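Local coordinates for vaginolysin (PDB 5IMY), which probably acts as a secreted toxin that binds cholesterol in host membranes and lyses cells, as other cholesterol-dependent cytolysins do, at residues 35-40 and 362-367; 114-119 and 230-235; 375-380 and 434-439. All coordinates share one frame; numbering follows the deposited sequence.

Contact 1: residues 35-40 and 362-367; sequences DKTNIL and TLQSNS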
loop_
_atom_site.group_PDB
_atom_site.type_symbol
_atom_site.label_atom_id
_atom_site.label_comp_id
_atom_site.label_asym_id
_atom_site.label_seq_id
_atom_site.Cartn_x
_atom_site.Cartn_y
_atom_site.Cartn_z
ATOM N N ASP A 35 -19.021 -37.729 4.302
ATOM C CA ASP A 35 -17.863 -36.914 3.946
ATOM C C ASP A 35 -17.271 -36.393 5.249
ATOM O O ASP A 35 -17.798 -35.451 5.847
ATOM C CB ASP A 35 -18.279 -35.786 3.007
ATOM C CG ASP A 35 -17.262 -34.658 2.950
ATOM O OD1 ASP A 35 -17.657 -33.524 2.610
ATOM O OD2 ASP A 35 -16.072 -34.900 3.241
ATOM N N LYS A 36 -16.173 -37.009 5.702
ATOM C CA LYS A 36 -15.705 -36.729 7.055
ATOM C C LYS A 36 -15.313 -35.270 7.258
ATOM O O LYS A 36 -15.046 -34.882 8.401
ATOM C CB LYS A 36 -14.499 -37.589 7.457
ATOM C CG LYS A 36 -14.077 -38.708 6.504
ATOM C CD LYS A 36 -12.817 -39.411 7.013
ATOM C CE LYS A 36 -11.695 -38.417 7.302
ATOM N NZ LYS A 36 -11.590 -37.333 6.280
ATOM N N THR A 37 -15.251 -34.455 6.204
ATOM C CA THR A 37 -14.949 -33.038 6.390
ATOM C C THR A 37 -16.220 -32.228 6.633
ATOM O O THR A 37 -16.393 -31.642 7.705
ATOM C CB THR A 37 -14.189 -32.474 5.185
ATOM O OG1 THR A 37 -13.046 -33.289 4.906
ATOM C CG2 THR A 37 -13.730 -31.051 5.487
ATOM N N ASN A 38 -17.117 -32.183 5.646
ATOM C CA ASN A 38 -18.318 -31.368 5.785
ATOM C C ASN A 38 -19.241 -31.866 6.889
ATOM O O ASN A 38 -20.157 -31.134 7.280
ATOM C CB ASN A 38 -19.082 -31.314 4.461
ATOM C CG ASN A 38 -18.496 -30.302 3.494
ATOM O OD1 ASN A 38 -18.874 -29.131 3.501
ATOM N ND2 ASN A 38 -17.563 -30.749 2.661
ATOM N N ILE A 39 -19.025 -33.079 7.403
ATOM C CA ILE A 39 -19.894 -33.588 8.456
ATOM C C ILE A 39 -19.676 -32.817 9.752
ATOM O O ILE A 39 -20.595 -32.696 10.570
ATOM C CB ILE A 39 -19.669 -35.102 8.650
ATOM C CG1 ILE A 39 -20.797 -35.713 9.486
ATOM C CG2 ILE A 39 -18.326 -35.378 9.322
ATOM C CD1 ILE A 39 -22.141 -35.738 8.782
ATOM N N LEU A 40 -18.470 -32.288 9.964
ATOM C CA LEU A 40 -18.128 -31.563 11.182
ATOM C C LEU A 40 -17.678 -30.137 10.880
ATOM O O LEU A 40 -16.926 -29.541 11.654
ATOM C CB LEU A 40 -17.045 -32.310 11.962
ATOM C CG LEU A 40 -17.493 -33.554 12.734
ATOM C CD1 LEU A 40 -16.285 -34.322 13.246
ATOM C CD2 LEU A 40 -18.413 -33.177 13.884
ATOM N N THR A 362 -11.514 -34.073 12.528
ATOM C CA THR A 362 -11.190 -32.657 12.607
ATOM C C THR A 362 -12.452 -31.826 12.420
ATOM O O THR A 362 -13.362 -32.208 11.678
ATOM C CB THR A 362 -10.153 -32.258 11.548
ATOM O OG1 THR A 362 -10.667 -32.536 10.240
ATOM C CG2 THR A 362 -8.852 -33.020 11.754
ATOM N N LEU A 363 -12.495 -30.683 13.099
ATOM C CA LEU A 363 -13.608 -29.746 13.007
ATOM C C LEU A 363 -13.157 -28.522 12.225
ATOM O O LEU A 363 -12.179 -27.866 12.601
ATOM C CB LEU A 363 -14.106 -29.340 14.394
ATOM C CG LEU A 363 -15.080 -30.318 15.056
ATOM C CD1 LEU A 363 -14.371 -31.597 15.476
ATOM C CD2 LEU A 363 -15.772 -29.666 16.243
ATOM N N GLN A 364 -13.869 -28.220 11.144
ATOM C CA GLN A 364 -13.589 -27.055 10.317
ATOM C C GLN A 364 -14.542 -25.934 10.713
ATOM O O GLN A 364 -15.764 -26.121 10.706
ATOM C CB GLN A 364 -13.734 -27.390 8.833
ATOM C CG GLN A 364 -13.716 -26.176 7.911
ATOM C CD GLN A 364 -13.696 -26.559 6.444
ATOM O OE1 GLN A 364 -12.756 -27.197 5.970
ATOM N NE2 GLN A 364 -14.739 -26.174 5.717
ATOM N N SER A 365 -13.985 -24.780 11.064
ATOM C CA SER A 365 -14.768 -23.598 11.393
ATOM C C SER A 365 -14.254 -22.434 10.567
ATOM O O SER A 365 -13.041 -22.212 10.489
ATOM C CB SER A 365 -14.680 -23.271 12.885
ATOM O OG SER A 365 -15.238 -24.316 13.662
ATOM N N ASN A 366 -15.171 -21.697 9.944
ATOM C CA ASN A 366 -14.795 -20.526 9.172
ATOM C C ASN A 366 -15.850 -19.447 9.346
ATOM O O ASN A 366 -17.025 -19.734 9.591
ATOM C CB ASN A 366 -14.614 -20.855 7.682
ATOM C CG ASN A 366 -15.932 -21.007 6.950
ATOM O OD1 ASN A 366 -16.884 -21.590 7.471
ATOM N ND2 ASN A 366 -15.993 -20.480 5.733
ATOM N N SER A 367 -15.414 -18.197 9.219
ATOM C CA SER A 367 -16.300 -17.056 9.388
ATOM C C SER A 367 -15.670 -15.840 8.731
ATOM O O SER A 367 -14.459 -15.630 8.833
ATOM C CB SER A 367 -16.565 -16.770 10.870
ATOM O OG SER A 367 -17.238 -15.537 11.028
HETATM O O HOH W 1 -12.737 -35.186 9.817
#

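Contact 2: residues 114-119 and 230-235; sequences APITLS and ADFFAP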
loop_
_atom_site.group_PDB
_atom_site.type_symbol
_atom_site.label_atom_id
_atom_site.label_comp_id
_atom_site.label_asym_id
_atom_site.label_seq_id
_atom_site.Cartn_x
_atom_site.Cartn_y
_atom_site.Cartn_z
ATOM N N ALA A 114 -19.081 -52.284 26.134
ATOM C CA ALA A 114 -18.135 -53.313 26.522
ATOM C C ALA A 114 -17.005 -52.704 27.337
ATOM O O ALA A 114 -16.801 -51.488 27.323
ATOM C CB ALA A 114 -17.557 -54.001 25.281
ATOM N N PRO A 115 -16.252 -53.518 28.075
ATOM C CA PRO A 115 -15.078 -52.983 28.769
ATOM C C PRO A 115 -14.123 -52.320 27.790
ATOM O O PRO A 115 -14.098 -52.639 26.599
ATOM C CB PRO A 115 -14.451 -54.221 29.420
ATOM C CG PRO A 115 -15.582 -55.175 29.572
ATOM C CD PRO A 115 -16.481 -54.937 28.395
ATOM N N ILE A 116 -13.331 -51.384 28.307
ATOM C CA ILE A 116 -12.390 -50.630 27.493
ATOM C C ILE A 116 -11.121 -50.407 28.303
ATOM O O ILE A 116 -11.162 -50.242 29.526
ATOM C CB ILE A 116 -13.001 -49.291 27.019
ATOM C CG1 ILE A 116 -12.069 -48.586 26.037
ATOM C CG2 ILE A 116 -13.317 -48.386 28.207
ATOM C CD1 ILE A 116 -12.808 -47.692 25.066
ATOM N N THR A 117 -9.984 -50.414 27.612
ATOM C CA THR A 117 -8.677 -50.280 28.244
ATOM C C THR A 117 -8.128 -48.884 27.997
ATOM O O THR A 117 -8.029 -48.444 26.846
ATOM C CB THR A 117 -7.698 -51.332 27.715
ATOM O OG1 THR A 117 -8.186 -52.642 28.025
ATOM C CG2 THR A 117 -6.316 -51.146 28.340
ATOM N N LEU A 118 -7.766 -48.201 29.075
ATOM C CA LEU A 118 -7.159 -46.882 29.012
ATOM C C LEU A 118 -5.665 -46.985 29.282
ATOM O O LEU A 118 -5.188 -47.920 29.929
ATOM C CB LEU A 118 -7.800 -45.939 30.029
ATOM C CG LEU A 118 -9.327 -45.953 30.077
ATOM C CD1 LEU A 118 -9.822 -44.956 31.105
ATOM C CD2 LEU A 118 -9.914 -45.658 28.706
ATOM N N SER A 119 -4.925 -46.000 28.782
ATOM C CA SER A 119 -3.496 -45.924 29.026
ATOM C C SER A 119 -3.093 -44.478 29.261
ATOM O O SER A 119 -3.686 -43.552 28.703
ATOM C CB SER A 119 -2.684 -46.489 27.861
ATOM O OG SER A 119 -1.326 -46.151 28.032
ATOM N N ALA A 230 -17.392 -53.122 16.000
ATOM C CA ALA A 230 -18.313 -53.852 16.856
ATOM C C ALA A 230 -17.615 -54.138 18.175
ATOM O O ALA A 230 -16.399 -54.326 18.230
ATOM C CB ALA A 230 -18.775 -55.153 16.203
ATOM N N ASP A 231 -18.393 -54.159 19.251
ATOM C CA ASP A 231 -17.822 -53.975 20.578
ATOM C C ASP A 231 -17.322 -52.534 20.659
ATOM O O ASP A 231 -17.169 -51.867 19.637
ATOM C CB ASP A 231 -16.706 -54.979 20.869
ATOM C CG ASP A 231 -15.324 -54.351 20.853
ATOM O OD1 ASP A 231 -15.020 -53.558 21.771
ATOM O OD2 ASP A 231 -14.538 -54.657 19.932
ATOM N N PHE A 232 -17.000 -52.084 21.866
ATOM C CA PHE A 232 -17.429 -50.781 22.361
ATOM C C PHE A 232 -18.776 -51.051 23.006
ATOM O O PHE A 232 -19.058 -50.582 24.111
ATOM C CB PHE A 232 -17.594 -49.692 21.289
ATOM C CG PHE A 232 -16.361 -48.862 21.035
ATOM C CD1 PHE A 232 -15.814 -48.076 22.033
ATOM C CD2 PHE A 232 -15.792 -48.822 19.770
ATOM C CE1 PHE A 232 -14.696 -47.293 21.788
ATOM C CE2 PHE A 232 -14.679 -48.040 19.520
ATOM C CZ PHE A 232 -14.132 -47.275 20.528
ATOM N N PHE A 233 -19.589 -51.840 22.306
ATOM C CA PHE A 233 -20.937 -52.195 22.701
ATOM C C PHE A 233 -20.996 -53.630 23.217
ATOM O O PHE A 233 -20.038 -54.399 23.127
ATOM C CB PHE A 233 -21.886 -52.040 21.510
ATOM C CG PHE A 233 -21.664 -50.798 20.699
ATOM C CD1 PHE A 233 -22.284 -49.615 21.049
ATOM C CD2 PHE A 233 -20.852 -50.823 19.574
ATOM C CE1 PHE A 233 -22.095 -48.473 20.304
ATOM C CE2 PHE A 233 -20.658 -49.681 18.824
ATOM C CZ PHE A 233 -21.282 -48.504 19.188
ATOM N N ALA A 234 -22.169 -53.999 23.733
ATOM C CA ALA A 234 -22.409 -55.324 24.302
ATOM C C ALA A 234 -22.324 -56.407 23.227
ATOM O O ALA A 234 -22.207 -56.090 22.033
ATOM C CB ALA A 234 -23.779 -55.363 24.981
ATOM N N PRO A 235 -22.358 -57.687 23.606
ATOM C CA PRO A 235 -22.252 -58.764 22.608
ATOM C C PRO A 235 -23.378 -58.865 21.582
ATOM O O PRO A 235 -23.090 -58.963 20.384
ATOM C CB PRO A 235 -22.186 -60.022 23.487
ATOM C CG PRO A 235 -21.472 -59.548 24.707
ATOM C CD PRO A 235 -22.031 -58.171 24.958
HETATM O O HOH W 2 -16.101 -50.086 25.244
#

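Contact 3: residues 375-380 and 434-439; sequences SSYRNG and KGNVRN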
loop_
_atom_site.group_PDB
_atom_site.type_symbol
_atom_site.label_atom_id
_atom_site.label_comp_id
_atom_site.label_asym_id
_atom_site.label_seq_id
_atom_site.Cartn_x
_atom_site.Cartn_y
_atom_site.Cartn_z
ATOM N N SER A 375 -1.639 2.141 11.854
ATOM C CA SER A 375 -0.258 2.574 11.703
ATOM C C SER A 375 -0.196 4.065 11.991
ATOM O O SER A 375 -1.191 4.782 11.856
ATOM C CB SER A 375 0.280 2.273 10.298
ATOM O OG SER A 375 1.685 2.442 10.241
ATOM N N SER A 376 0.986 4.531 12.389
ATOM C CA SER A 376 1.127 5.917 12.805
ATOM C C SER A 376 2.560 6.383 12.605
ATOM O O SER A 376 3.498 5.582 12.633
ATOM C CB SER A 376 0.731 6.096 14.275
ATOM O OG SER A 376 1.697 5.515 15.135
ATOM N N TYR A 377 2.730 7.689 12.412
ATOM C CA TYR A 377 4.069 8.256 12.400
ATOM C C TYR A 377 4.038 9.640 13.025
ATOM O O TYR A 377 3.102 10.416 12.808
ATOM C CB TYR A 377 4.667 8.308 10.988
ATOM C CG TYR A 377 3.839 9.012 9.935
ATOM C CD1 TYR A 377 3.735 10.397 9.911
ATOM C CD2 TYR A 377 3.194 8.289 8.941
ATOM C CE1 TYR A 377 2.990 11.040 8.939
ATOM C CE2 TYR A 377 2.449 8.924 7.966
ATOM C CZ TYR A 377 2.352 10.299 7.968
ATOM O OH TYR A 377 1.609 10.931 6.999
ATOM N N ARG A 378 5.071 9.926 13.811
ATOM C CA ARG A 378 5.211 11.177 14.547
ATOM C C ARG A 378 6.147 12.096 13.771
ATOM O O ARG A 378 7.312 11.750 13.540
ATOM C CB ARG A 378 5.742 10.923 15.957
ATOM C CG ARG A 378 5.907 12.181 16.805
ATOM C CD ARG A 378 6.275 11.847 18.246
ATOM N NE ARG A 378 5.369 10.859 18.828
ATOM C CZ ARG A 378 4.186 11.143 19.365
ATOM N NH1 ARG A 378 3.747 12.395 19.405
ATOM N NH2 ARG A 378 3.437 10.169 19.864
ATOM N N ASN A 379 5.637 13.256 13.367
ATOM C CA ASN A 379 6.442 14.188 12.590
ATOM C C ASN A 379 7.632 14.679 13.409
ATOM O O ASN A 379 7.590 14.726 14.641
ATOM C CB ASN A 379 5.589 15.371 12.126
ATOM C CG ASN A 379 4.922 16.104 13.274
ATOM O OD1 ASN A 379 5.265 15.906 14.440
ATOM N ND2 ASN A 379 3.962 16.962 12.946
ATOM N N GLY A 380 8.708 15.044 12.704
ATOM C CA GLY A 380 9.933 15.487 13.331
ATOM C C GLY A 380 10.308 16.898 12.901
ATOM O O GLY A 380 9.727 17.471 11.969
ATOM N N LYS A 434 7.145 15.234 7.817
ATOM C CA LYS A 434 6.264 14.095 8.028
ATOM C C LYS A 434 7.073 12.922 8.568
ATOM O O LYS A 434 8.219 12.701 8.167
ATOM C CB LYS A 434 5.576 13.707 6.719
ATOM C CG LYS A 434 4.629 14.766 6.177
ATOM C CD LYS A 434 4.580 14.738 4.657
ATOM C CE LYS A 434 3.713 15.860 4.111
ATOM N NZ LYS A 434 4.225 16.380 2.812
ATOM N N GLY A 435 6.473 12.171 9.489
ATOM C CA GLY A 435 7.174 11.058 10.105
ATOM C C GLY A 435 7.526 9.934 9.149
ATOM O O GLY A 435 8.289 9.038 9.531
ATOM N N ASN A 436 7.003 9.960 7.923
ATOM C CA ASN A 436 7.229 8.888 6.962
ATOM C C ASN A 436 8.354 9.179 5.977
ATOM O O ASN A 436 8.698 8.295 5.185
ATOM C CB ASN A 436 5.939 8.592 6.185
ATOM C CG ASN A 436 5.329 9.835 5.562
ATOM O OD1 ASN A 436 6.025 10.813 5.288
ATOM N ND2 ASN A 436 4.021 9.801 5.337
ATOM N N VAL A 437 8.937 10.380 5.997
ATOM C CA VAL A 437 10.035 10.667 5.085
ATOM C C VAL A 437 11.216 9.767 5.432
ATOM O O VAL A 437 11.414 9.377 6.589
ATOM C CB VAL A 437 10.447 12.150 5.125
ATOM C CG1 VAL A 437 9.237 13.060 4.950
ATOM C CG2 VAL A 437 11.174 12.479 6.409
ATOM N N ARG A 438 12.014 9.441 4.419
ATOM C CA ARG A 438 13.141 8.535 4.580
ATOM C C ARG A 438 14.394 9.159 3.981
ATOM O O ARG A 438 14.329 10.077 3.161
ATOM C CB ARG A 438 12.871 7.179 3.911
ATOM C CG ARG A 438 11.643 6.443 4.438
ATOM C CD ARG A 438 11.477 5.107 3.733
ATOM N NE ARG A 438 10.208 4.449 4.049
ATOM C CZ ARG A 438 10.049 3.484 4.953
ATOM N NH1 ARG A 438 11.080 3.034 5.658
ATOM N NH2 ARG A 438 8.846 2.959 5.153
ATOM N N ASN A 439 15.543 8.646 4.416
ATOM C CA ASN A 439 16.835 9.000 3.835
ATOM C C ASN A 439 17.041 10.515 3.814
ATOM O O ASN A 439 17.310 11.120 2.773
ATOM C CB ASN A 439 16.961 8.406 2.431
ATOM C CG ASN A 439 16.638 6.926 2.401
ATOM O OD1 ASN A 439 17.240 6.134 3.128
ATOM N ND2 ASN A 439 15.670 6.546 1.574
HETATM O O HOH W 3 9.053 9.235 12.440
#

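Contact 1: residues 35-40 and 362-367
L40 meets the start of strand 363-389 with both its backbone and its side chain. Its carbonyl O takes a weak hydrogen bond from Q364 N, long at 3.4 Å and bent to 141° at the hydrogen. The same O lies 3.6 Å from L363 CA in a CA-H...O contact. The leucine side chains lie at a slant to each other and touch at their ends, L40 CD1 to L363 CD1 at 4.0 Å, while L40 CB rests 3.7 Å from T362 O. Q364 leaves the strand with CG anti to its backbone N (chi1 169°) and stays extended, which carries OE1 to 4.0 Å from T37 CG2. One water spans the gap, donating to K36 O and accepting from T362 N. Behind this shell, D35 OD2 accepts from T37 N at 3.1 Å, from above the carboxylate plane, and OD1 receives N38 ND2 at 2.8 Å. K421 of the second subunit packs on T37, and E417 of that subunit on Q364. The D35-T37 bond makes an Asx turn, which shapes the loop just before strand 41-43; the weak Q364-L40 bond lies at the start of that strand's parallel pairing with 363-389, continued by the Q364-R42 backbone bond.

Contact 2: residues 114-119 and 230-235
I116 and F232 meet across the contact, the end of the isoleucine approaching the ring obliquely, with CD1 3.8 Å from F232 CE1. With CG1 anti to the backbone N (chi1 -173°), the longer branch of I116 carries CD1 to the ring. The bond from CA to CB of F232 points away from 114-119, and CE1 is the ring atom that comes near I116. The bond from CA to CB of F233 likewise points away from 114-119, and one face of its ring is met by F232 CB, 3.8 Å above the plane and offset toward the rim. A114, by contrast, directs its methyl at the loop, with CB 3.3 Å from F233 O. Its backbone N donates to F232 O at 2.6 Å, with an angle of 158° at the hydrogen, and arrives from above the carbonyl plane. A water donates to both A114 O and F232 O, and R113 NE is a further donor to F232 O; several donors therefore gather on this one carbonyl. The F232 ring meets that of Y255 on strand 253-261, with planes about 50° apart, while F233 packs on L25 and L29 of helix 22-30. I116 also touches V223 at the end of strand 208-223. The 230-235 loop thus lies between the start of strand 116-120, itself paired with strands 131-134 and 208-223, and helix 22-30.

Contact 3: residues 375-380 and 434-439
Y377 lays its ring against the turn at G435 and N436, and most of the contact is van der Waals packing around that ring, in the conformer described, one of two modelled for Y377. N436 CB stands over one face, 4.1 Å from the ring centroid and 20° off the normal, a CH-pi contact. The backbone N of N436 lies above the same face, displaced toward the rim. G435 N approaches at a slant, 3.3 Å from Y377 CD1, and K434 CB touches the ring at CE1 more loosely. Y377 holds CG between its backbone N and carbonyl carbon (chi1 54°), which brings the ring over the turn. The amide plane of N436 is turned 50° from that of the phenol.

Polar contact is sparse. No direct hydrogen bond joins the two segments, and although Y377 OH and N436 ND2 approach to 3.1 Å, the angle is too poor for one. A water makes the link instead, donating to R378 O at 3.3 Å and to G435 O at 3.0 Å.

The backbones come nearest at N379 and G435, judged by their CA atoms. N379 CA lies 3.7 Å from G435 N, and R378 O is 3.5 Å from G435 CA. Residues 434-437 form a type I beta turn, closed by V437 N bonding to K434 O.

Beyond the pair, the Y377 ring also meets F62, and G380 and F433 share a backbone hydrogen bond where strand 363-389 pairs with 426-433. N49 of the second subunit packs on Y377 and K434.

An aromatic face, a glycine backbone and one bridging water are consistent with a surface contact that, in this conformer, relies mainly on van der Waals packing, with no direct hydrogen bond across it.

Strand 363-389 connects contact 1 with contact 3: it enters beside residues 35-40 and, further along, passes the turn at 434-437. Their centres are 46 Å apart, on opposite sides of the chain's centre, and both contacts also touch the second subunit. Contact 2 is nested in sequence inside the stretch of chain that contact 1 closes; the nearest atoms of these two are about 15 Å apart, without touching. Helix 22-30, which packs on F233 of contact 2, precedes the 35-40 loop of contact 1. Contacts 2 and 3 are the most distant pair, with centres 68 Å apart, as suits an elongated molecule.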